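Local coordinates for putative enoyl-CoA hydratase/isomerase (Bordetella parapertussis, PDB 3ISA), which probably acts on acyl-CoA thioesters as a hydratase or isomerase of the crotonase family, though its own substrate and reaction are not established, at residues Arg86-Leu91 / Leu140-Arg145; Gln92-Ser97 / Ala118-Arg123; Phe147-Gly152 / Asp214-Ala219. All blocks are in the same frame, centred on the assembly; numbering follows the deposited sequence.

Contact 1 of 3, residues Arg86-Leu91 / Leu140-Arg145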
loop_
_atom_site.group_PDB
_atom_site.type_symbol
_atom_site.label_atom_id
_atom_site.label_comp_id
_atom_site.label_asym_id
_atom_site.label_seq_id
_atom_site.Cartn_x
_atom_site.Cartn_y
_atom_site.Cartn_z
ATOM N N ARG D 86 21.640 14.707 2.630
ATOM C CA ARG D 86 21.608 15.594 1.473
ATOM C C ARG D 86 21.941 14.843 0.169
ATOM O O ARG D 86 21.336 15.107 -0.863
ATOM C CB ARG D 86 22.491 16.836 1.701
ATOM C CG ARG D 86 22.029 17.761 2.878
ATOM C CD ARG D 86 20.639 18.367 2.658
ATOM N NE ARG D 86 20.692 19.466 1.685
ATOM C CZ ARG D 86 19.626 20.015 1.102
ATOM N NH1 ARG D 86 18.409 19.554 1.378
ATOM N NH2 ARG D 86 19.774 21.024 0.246
ATOM N N ILE D 87 22.893 13.911 0.224
ATOM C CA ILE D 87 23.159 13.019 -0.913
ATOM C C ILE D 87 21.886 12.248 -1.300
ATOM O O ILE D 87 21.485 12.265 -2.460
ATOM C CB ILE D 87 24.373 12.073 -0.648
ATOM C CG1 ILE D 87 25.683 12.876 -0.713
ATOM C CG2 ILE D 87 24.425 10.941 -1.680
ATOM C CD1 ILE D 87 26.912 12.151 -0.142
ATOM N N GLU D 88 21.223 11.608 -0.336
ATOM C CA GLU D 88 19.987 10.868 -0.671
ATOM C C GLU D 88 18.883 11.790 -1.207
ATOM O O GLU D 88 18.155 11.408 -2.117
ATOM C CB GLU D 88 19.487 10.032 0.517
ATOM C CG GLU D 88 18.183 9.201 0.277
ATOM C CD GLU D 88 18.279 8.159 -0.868
ATOM O OE1 GLU D 88 19.366 7.943 -1.446
ATOM O OE2 GLU D 88 17.241 7.550 -1.199
ATOM N N MET D 89 18.779 13.007 -0.660
ATOM C CA MET D 89 17.811 13.966 -1.158
ATOM C C MET D 89 18.120 14.322 -2.638
ATOM O O MET D 89 17.219 14.361 -3.481
ATOM C CB MET D 89 17.704 15.187 -0.232
ATOM C CG MET D 89 17.005 14.867 1.135
ATOM S SD MET D 89 16.985 16.233 2.348
ATOM C CE MET D 89 15.677 17.221 1.669
ATOM N N LEU D 90 19.401 14.505 -2.944
ATOM C CA LEU D 90 19.853 14.725 -4.310
ATOM C C LEU D 90 19.499 13.544 -5.227
ATOM O O LEU D 90 18.942 13.752 -6.318
ATOM C CB LEU D 90 21.365 14.981 -4.352
ATOM C CG LEU D 90 21.972 15.021 -5.768
ATOM C CD1 LEU D 90 21.407 16.175 -6.643
ATOM C CD2 LEU D 90 23.508 15.029 -5.720
ATOM N N LEU D 91 19.794 12.327 -4.777
ATOM C CA LEU D 91 19.540 11.123 -5.588
ATOM C C LEU D 91 18.042 10.980 -5.913
ATOM O O LEU D 91 17.656 10.631 -7.028
ATOM C CB LEU D 91 20.087 9.880 -4.865
ATOM C CG LEU D 91 21.593 9.892 -4.603
ATOM C CD1 LEU D 91 22.006 8.690 -3.762
ATOM C CD2 LEU D 91 22.353 9.946 -5.929
ATOM N N LEU D 140 26.296 1.495 6.012
ATOM C CA LEU D 140 25.533 2.481 5.232
ATOM C C LEU D 140 24.505 1.838 4.285
ATOM O O LEU D 140 24.851 0.951 3.502
ATOM C CB LEU D 140 26.482 3.370 4.423
ATOM C CG LEU D 140 25.792 4.524 3.689
ATOM C CD1 LEU D 140 25.341 5.591 4.684
ATOM C CD2 LEU D 140 26.714 5.097 2.624
ATOM N N VAL D 141 23.248 2.291 4.351
ATOM C CA VAL D 141 22.213 1.767 3.464
ATOM C C VAL D 141 21.781 2.871 2.499
ATOM O O VAL D 141 20.854 3.642 2.798
ATOM C CB VAL D 141 21.006 1.161 4.251
ATOM C CG1 VAL D 141 19.946 0.590 3.284
ATOM C CG2 VAL D 141 21.465 0.074 5.253
ATOM N N LEU D 142 22.468 2.950 1.356
ATOM C CA LEU D 142 22.292 4.055 0.399
ATOM C C LEU D 142 22.093 3.521 -1.021
ATOM O O LEU D 142 22.943 2.774 -1.537
ATOM C CB LEU D 142 23.524 4.987 0.421
ATOM C CG LEU D 142 23.530 6.142 -0.591
ATOM C CD1 LEU D 142 22.442 7.146 -0.208
ATOM C CD2 LEU D 142 24.911 6.818 -0.675
ATOM N N GLY D 143 20.988 3.918 -1.653
ATOM C CA GLY D 143 20.714 3.543 -3.053
ATOM C C GLY D 143 20.266 2.105 -3.235
ATOM O O GLY D 143 20.100 1.631 -4.372
ATOM N N THR D 144 20.038 1.415 -2.120
ATOM C CA THR D 144 19.868 -0.039 -2.123
ATOM C C THR D 144 18.671 -0.505 -2.956
ATOM O O THR D 144 18.819 -1.341 -3.862
ATOM C CB THR D 144 19.815 -0.594 -0.658
ATOM O OG1 THR D 144 20.937 -0.095 0.100
ATOM C CG2 THR D 144 19.804 -2.130 -0.677
ATOM N N ARG D 145 17.490 0.045 -2.671
ATOM C CA ARG D 145 16.275 -0.352 -3.379
ATOM C C ARG D 145 16.275 0.085 -4.834
ATOM O O ARG D 145 15.767 -0.646 -5.692
ATOM C CB ARG D 145 15.038 0.219 -2.691
ATOM C CG ARG D 145 14.753 -0.418 -1.331
ATOM C CD ARG D 145 13.333 -0.088 -0.910
ATOM N NE ARG D 145 13.032 -0.561 0.445
ATOM C CZ ARG D 145 13.336 0.086 1.564
ATOM N NH1 ARG D 145 13.998 1.257 1.519
ATOM N NH2 ARG D 145 12.992 -0.454 2.731
HETATM O O HOH W 1 18.547 4.922 -0.929
#
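Leu142 leans against one side of helix 77-95, its CA coming within 7.3 Å of that of Glu88, where the extended chain of 140-142 turns at Gly143 into helix 144-151. This is a buried contact, and most of its apolar part is carried by the two methyl groups of that leucine. With CG anti to the backbone N (chi1 176°), Leu142 extends its branches between three side chains that stand one helical turn apart or less. Leu142 CD1 meets Leu91 CD1 at 3.9 Å, the two side chains crossing at about a right angle, while Leu142 CD2 lies more loosely, 4.3 Å from Ile87 CG2.

The third neighbour is polar. Glu88 and Leu142 run alongside each other, pointing opposite ways, and Glu88 OE1 sits 3.4 Å from Leu142 CD1, so a carboxylate oxygen borders a methyl group. The chain of Glu88 bends at chi2 (60°), and the carboxylate comes to face the turn before helix 144-151. A water bridges the gap: it accepts from Gly143 N at 2.7 Å and donates a weak bond to Glu88 OE2 at 2.9 Å. The N-cap residue Gly143, with its positive phi of 75°, thus has its amide satisfied through solvent. Glu88 OE2 also accepts a hydrogen bond from Gln92 NE2 and forms a salt bridge with Arg146 NH1, whose charge would probably favour the ionised carboxylate.

The example illustrates how, in the crotonase fold, the start of one helix is joined to the flank of another through a leucine and a water-mediated link. Ala112 and Asp115 of helix 112-119 touch Leu142 as well, Val36 of helix 33-48 packs on Ile87, and Asp220 and Leu221 of helix 217-229 adjoin Glu88.

Contact 2 of 3, residues Gln92-Ser97 / Ala118-Arg123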
loop_
_atom_site.group_PDB
_atom_site.type_symbol
_atom_site.label_atom_id
_atom_site.label_comp_id
_atom_site.label_asym_id
_atom_site.label_seq_id
_atom_site.Cartn_x
_atom_site.Cartn_y
_atom_site.Cartn_z
ATOM N N GLN D 92 17.202 11.298 -4.934
ATOM C CA GLN D 92 15.768 11.215 -5.135
ATOM C C GLN D 92 15.265 12.270 -6.131
ATOM O O GLN D 92 14.372 11.989 -6.938
ATOM C CB GLN D 92 15.051 11.280 -3.777
ATOM C CG GLN D 92 15.306 9.999 -2.950
ATOM C CD GLN D 92 14.504 9.945 -1.665
ATOM O OE1 GLN D 92 13.620 10.782 -1.422
ATOM N NE2 GLN D 92 14.794 8.945 -0.839
ATOM N N ARG D 93 15.847 13.471 -6.086
ATOM C CA ARG D 93 15.517 14.531 -7.034
ATOM C C ARG D 93 15.894 14.127 -8.459
ATOM O O ARG D 93 15.114 14.321 -9.381
ATOM C CB ARG D 93 16.250 15.819 -6.665
ATOM C CG ARG D 93 15.519 16.671 -5.653
ATOM C CD ARG D 93 16.538 17.412 -4.839
ATOM N NE ARG D 93 16.154 18.778 -4.495
ATOM C CZ ARG D 93 15.636 19.139 -3.330
ATOM N NH1 ARG D 93 15.358 20.412 -3.109
ATOM N NH2 ARG D 93 15.400 18.238 -2.386
ATOM N N VAL D 94 17.076 13.541 -8.617
ATOM C CA VAL D 94 17.529 13.056 -9.934
ATOM C C VAL D 94 16.655 11.870 -10.405
ATOM O O VAL D 94 16.141 11.882 -11.545
ATOM C CB VAL D 94 19.031 12.704 -9.921
ATOM C CG1 VAL D 94 19.484 12.152 -11.301
ATOM C CG2 VAL D 94 19.857 13.933 -9.508
ATOM N N ALA D 95 16.452 10.891 -9.518
ATOM C CA ALA D 95 15.644 9.688 -9.837
ATOM C C ALA D 95 14.215 10.002 -10.266
ATOM O O ALA D 95 13.704 9.397 -11.221
ATOM C CB ALA D 95 15.643 8.705 -8.687
ATOM N N GLY D 96 13.586 10.942 -9.563
ATOM C CA GLY D 96 12.199 11.346 -9.826
ATOM C C GLY D 96 12.066 12.556 -10.750
ATOM O O GLY D 96 11.019 13.197 -10.786
ATOM N N SER D 97 13.117 12.866 -11.501
ATOM C CA SER D 97 13.140 14.076 -12.340
ATOM C C SER D 97 12.067 14.009 -13.453
ATOM O O SER D 97 11.916 12.973 -14.100
ATOM C CB SER D 97 14.510 14.263 -12.974
ATOM O OG SER D 97 14.594 15.489 -13.691
ATOM N N ALA D 118 23.210 5.514 -11.098
ATOM C CA ALA D 118 22.003 4.655 -11.043
ATOM C C ALA D 118 20.689 5.435 -11.115
ATOM O O ALA D 118 19.717 4.959 -11.709
ATOM C CB ALA D 118 22.022 3.768 -9.776
ATOM N N ALA D 119 20.671 6.632 -10.507
ATOM C CA ALA D 119 19.488 7.503 -10.465
ATOM C C ALA D 119 19.088 8.016 -11.857
ATOM O O ALA D 119 17.956 8.442 -12.066
ATOM C CB ALA D 119 19.736 8.684 -9.509
ATOM N N CYS D 120 20.031 7.982 -12.798
ATOM C CA CYS D 120 19.774 8.435 -14.165
ATOM C C CYS D 120 19.163 7.332 -15.012
ATOM O O CYS D 120 19.509 6.173 -14.826
ATOM C CB CYS D 120 21.065 8.918 -14.811
ATOM S SG CYS D 120 21.696 10.397 -14.011
ATOM N N LYS D 121 18.269 7.705 -15.932
ATOM C CA LYS D 121 17.468 6.745 -16.688
ATOM C C LYS D 121 18.246 6.095 -17.830
ATOM O O LYS D 121 18.136 4.883 -18.029
ATOM C CB LYS D 121 16.202 7.406 -17.220
ATOM C CG LYS D 121 15.228 7.932 -16.127
ATOM C CD LYS D 121 14.601 6.775 -15.317
ATOM C CE LYS D 121 14.040 7.232 -13.946
ATOM N NZ LYS D 121 15.115 7.516 -12.911
ATOM N N TRP D 122 18.999 6.896 -18.587
ATOM C CA TRP D 122 19.884 6.373 -19.648
ATOM C C TRP D 122 21.299 6.314 -19.080
ATOM O O TRP D 122 21.841 7.326 -18.623
ATOM C CB TRP D 122 19.822 7.260 -20.904
ATOM C CG TRP D 122 18.556 7.174 -21.737
ATOM C CD1 TRP D 122 17.295 6.837 -21.312
ATOM C CD2 TRP D 122 18.439 7.447 -23.139
ATOM N NE1 TRP D 122 16.408 6.882 -22.367
ATOM C CE2 TRP D 122 17.085 7.259 -23.496
ATOM C CE3 TRP D 122 19.352 7.835 -24.131
ATOM C CZ2 TRP D 122 16.625 7.439 -24.805
ATOM C CZ3 TRP D 122 18.890 8.008 -25.436
ATOM C CH2 TRP D 122 17.540 7.825 -25.751
ATOM N N ARG D 123 21.893 5.124 -19.062
ATOM C CA ARG D 123 23.187 4.950 -18.421
ATOM C C ARG D 123 24.160 4.260 -19.366
ATOM O O ARG D 123 23.879 3.168 -19.861
ATOM C CB ARG D 123 23.043 4.139 -17.125
ATOM C CG ARG D 123 22.035 4.702 -16.135
ATOM C CD ARG D 123 21.836 3.777 -14.935
ATOM N NE ARG D 123 21.210 2.504 -15.291
ATOM C CZ ARG D 123 19.902 2.324 -15.495
ATOM N NH1 ARG D 123 19.436 1.117 -15.824
ATOM N NH2 ARG D 123 19.051 3.341 -15.375
HETATM O O HOH W 2 15.909 10.288 -13.699
#
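Ala95 and Ala119 bring two helix ends together, their CA atoms only 4.5 Å apart, where helix 77-95 and helix 112-119 both give way to loop. In the crotonase fold each of these helices leads into a strand of the larger sheet, 100-105 and 122-125, which lie side by side and parallel, and the contact joins the two connections just before their strands. The small side chains allow this closeness. Ala95 CB and Ala119 CB are 4.2 Å apart, and Ala95 CA makes a CA-H...O contact of 3.4 Å with Ala119 O.

Beside this alanine pair, Val94 supplies a broader apolar surface. Its CG1, anti to the backbone N (chi1 178°), is directed across the gap and touches both Ala119 CB and Cys120 SG, each at 3.9 Å. Phe56 of strand 53-58 packs on Val94 and Cys120 alike, which places this side of the contact against the sheet.

The polar side belongs to Lys121. Bent at chi2 and chi4, its chain folds back over the turn and delivers the ammonium to the last carbonyl of helix 77-95, a place where the helix dipole would probably favour a positive charge. Lys121 NZ also gives a weak bond to Ala119 O at 3.1 Å, so one ammonium ties the carbonyls of both alanines. A water, accepting from Lys121 NZ at 3.0 Å and probably donating to Val94 O, adds a further link to the same helix end. Leu157 of a neighbouring subunit packs on Lys121, so the lysine stands at the edge of a subunit interface. The bond that joins the two segments directly runs from Lys121 NZ to Ala95 O, 2.9 Å long, in the carbonyl plane and on a lone pair, with a C=O...N angle of 124°.

Contact 3 of 3, residues Phe147-Gly152 / Asp214-Ala219; sequences FRDIVG and DDHDDA
A His-carboxylate hydrogen bond at the protein surface links Asp149, on helix 144-151, to His216, the N-cap residue of helix 217-229. His216 NE2 donates to Asp149 OD2 at 2.4 Å, nearly straight at 166°; the distance is very short, and its exact value is best treated with caution. The oxygen lies at the ring edge near its plane, whereas the carboxylate as a whole is turned 66° from the imidazole. On the other side of the ring, ND1 is hydrogen-bonded to Asp220 OD2, so both nitrogens have carboxylate partners, which would restrain the rotation of the ring.

The other oxygen of Asp149 belongs to Arg148. Arg148 NE and NH2 both hydrogen-bond to Asp149 OD1, at 3.2 and 3.0 Å, as part of a salt bridge; they come from the same face of the carboxylate, a side-on grip made possible by the bend of the arginine chain at chi3 (67°). Arg148 NH2 also comes within 3.7 Å of His216 NE2, the guanidinium and ring planes almost perpendicular. Asp214 brings a second carboxylate close, its OD2 3.5 Å from Asp149 OD2; the nearby arginine probably offsets part of that repulsion.

Just before helix 217-229, Asp215 OD1 accepts from Asp217 N in an Asx turn. Across the contact, the motif is a His-carboxylate hydrogen bond flanked by an Arg-Asp salt bridge, at the N-cap of helix 217-229.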
loop_
_atom_site.group_PDB
_atom_site.type_symbol
_atom_site.label_atom_id
_atom_site.label_comp_id
_atom_site.label_asym_id
_atom_site.label_seq_id
_atom_site.Cartn_x
_atom_site.Cartn_y
_atom_site.Cartn_z
ATOM N N PHE D 147 18.965 0.374 -6.703
ATOM C CA PHE D 147 19.830 -0.568 -7.399
ATOM C C PHE D 147 19.109 -1.905 -7.626
ATOM O O PHE D 147 19.156 -2.453 -8.730
ATOM C CB PHE D 147 21.160 -0.730 -6.676
ATOM C CG PHE D 147 22.152 -1.600 -7.407
ATOM C CD1 PHE D 147 22.708 -1.183 -8.615
ATOM C CD2 PHE D 147 22.540 -2.830 -6.868
ATOM C CE1 PHE D 147 23.632 -1.994 -9.287
ATOM C CE2 PHE D 147 23.460 -3.636 -7.514
ATOM C CZ PHE D 147 24.006 -3.223 -8.724
ATOM N N ARG D 148 18.375 -2.367 -6.612
ATOM C CA ARG D 148 17.516 -3.545 -6.721
ATOM C C ARG D 148 16.506 -3.465 -7.885
ATOM O O ARG D 148 16.384 -4.410 -8.666
ATOM C CB ARG D 148 16.782 -3.787 -5.400
ATOM C CG ARG D 148 15.798 -4.963 -5.440
ATOM C CD ARG D 148 14.748 -4.759 -4.381
ATOM N NE ARG D 148 13.884 -3.619 -4.677
ATOM C CZ ARG D 148 13.008 -3.120 -3.809
ATOM N NH1 ARG D 148 12.886 -3.664 -2.596
ATOM N NH2 ARG D 148 12.247 -2.085 -4.151
ATOM N N ASP D 149 15.831 -2.323 -8.011
ATOM C CA ASP D 149 14.815 -2.083 -9.040
ATOM C C ASP D 149 15.369 -2.210 -10.454
ATOM O O ASP D 149 14.650 -2.623 -11.364
ATOM C CB ASP D 149 14.175 -0.711 -8.849
ATOM C CG ASP D 149 13.232 -0.659 -7.651
ATOM O OD1 ASP D 149 12.968 -1.696 -7.007
ATOM O OD2 ASP D 149 12.720 0.428 -7.361
ATOM N N ILE D 150 16.649 -1.873 -10.608
ATOM C CA ILE D 150 17.334 -1.958 -11.895
ATOM C C ILE D 150 17.756 -3.403 -12.223
ATOM O O ILE D 150 17.391 -3.926 -13.278
ATOM C CB ILE D 150 18.561 -1.029 -11.932
ATOM C CG1 ILE D 150 18.134 0.446 -11.852
ATOM C CG2 ILE D 150 19.458 -1.303 -13.183
ATOM C CD1 ILE D 150 19.298 1.404 -11.462
ATOM N N VAL D 151 18.518 -4.028 -11.322
ATOM C CA VAL D 151 19.188 -5.297 -11.609
ATOM C C VAL D 151 18.470 -6.544 -11.058
ATOM O O VAL D 151 18.874 -7.664 -11.360
ATOM C CB VAL D 151 20.667 -5.297 -11.102
ATOM C CG1 VAL D 151 21.487 -4.146 -11.722
ATOM C CG2 VAL D 151 20.706 -5.247 -9.564
ATOM N N GLY D 152 17.419 -6.357 -10.254
ATOM C CA GLY D 152 16.715 -7.475 -9.639
ATOM C C GLY D 152 17.315 -7.794 -8.273
ATOM O O GLY D 152 18.513 -7.572 -8.048
ATOM N N ASP D 214 8.812 3.425 -9.799
ATOM C CA ASP D 214 8.501 2.767 -8.521
ATOM C C ASP D 214 8.950 3.720 -7.403
ATOM O O ASP D 214 10.142 3.791 -7.086
ATOM C CB ASP D 214 9.262 1.427 -8.417
ATOM C CG ASP D 214 8.806 0.567 -7.241
ATOM O OD1 ASP D 214 7.910 0.999 -6.481
ATOM O OD2 ASP D 214 9.344 -0.557 -7.088
ATOM N N ASP D 215 8.012 4.448 -6.813
ATOM C CA ASP D 215 8.360 5.419 -5.789
ATOM C C ASP D 215 8.415 4.754 -4.401
ATOM O O ASP D 215 7.381 4.422 -3.824
ATOM C CB ASP D 215 7.367 6.591 -5.831
ATOM C CG ASP D 215 7.557 7.587 -4.697
ATOM O OD1 ASP D 215 8.598 7.554 -4.007
ATOM O OD2 ASP D 215 6.645 8.419 -4.492
ATOM N N HIS D 216 9.627 4.560 -3.887
ATOM C CA HIS D 216 9.826 4.190 -2.473
ATOM C C HIS D 216 10.773 5.186 -1.783
ATOM O O HIS D 216 11.639 4.788 -0.994
ATOM C CB HIS D 216 10.299 2.728 -2.326
ATOM C CG HIS D 216 11.206 2.281 -3.427
ATOM N ND1 HIS D 216 12.511 2.708 -3.531
ATOM C CD2 HIS D 216 10.987 1.478 -4.493
ATOM C CE1 HIS D 216 13.057 2.190 -4.617
ATOM N NE2 HIS D 216 12.156 1.433 -5.213
ATOM N N ASP D 217 10.576 6.478 -2.075
ATOM C CA ASP D 217 11.432 7.565 -1.572
ATOM C C ASP D 217 11.486 7.619 -0.029
ATOM O O ASP D 217 12.560 7.732 0.553
ATOM C CB ASP D 217 10.998 8.934 -2.145
ATOM C CG ASP D 217 11.398 9.128 -3.619
ATOM O OD1 ASP D 217 12.225 8.360 -4.147
ATOM O OD2 ASP D 217 10.900 10.087 -4.251
ATOM N N ASP D 218 10.322 7.534 0.617
ATOM C CA ASP D 218 10.281 7.611 2.079
ATOM C C ASP D 218 10.975 6.429 2.735
ATOM O O ASP D 218 11.782 6.619 3.637
ATOM C CB ASP D 218 8.848 7.745 2.577
ATOM C CG ASP D 218 8.294 9.148 2.388
ATOM O OD1 ASP D 218 9.014 10.017 1.866
ATOM O OD2 ASP D 218 7.130 9.380 2.764
ATOM N N ALA D 219 10.701 5.226 2.243
ATOM C CA ALA D 219 11.410 4.035 2.708
ATOM C C ALA D 219 12.921 4.165 2.522
ATOM O O ALA D 219 13.680 3.818 3.431
ATOM C CB ALA D 219 10.872 2.781 2.010
#

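Overall arrangement
The three contacts show how a few helices of the crotonase fold are tied together by successive links. Contacts 1 and 2 share helix 77-95, and their centres lie about 12 Å apart; along the chain, contact 2 is nested inside the loop closed by contact 1. Contact 3 follows both in sequence, yet its centre is about 11 Å from each. It shares helix 144-151 with contact 1, where Arg145 CB packs on His216 CE1 at 3.4 Å. A probable hydrogen bond of 2.9 Å from Gln92 NE2 to Asp217 O connects contacts 2 and 3. Burial falls from contacts 1 and 2, inside the subunit, to contact 3 at its surface.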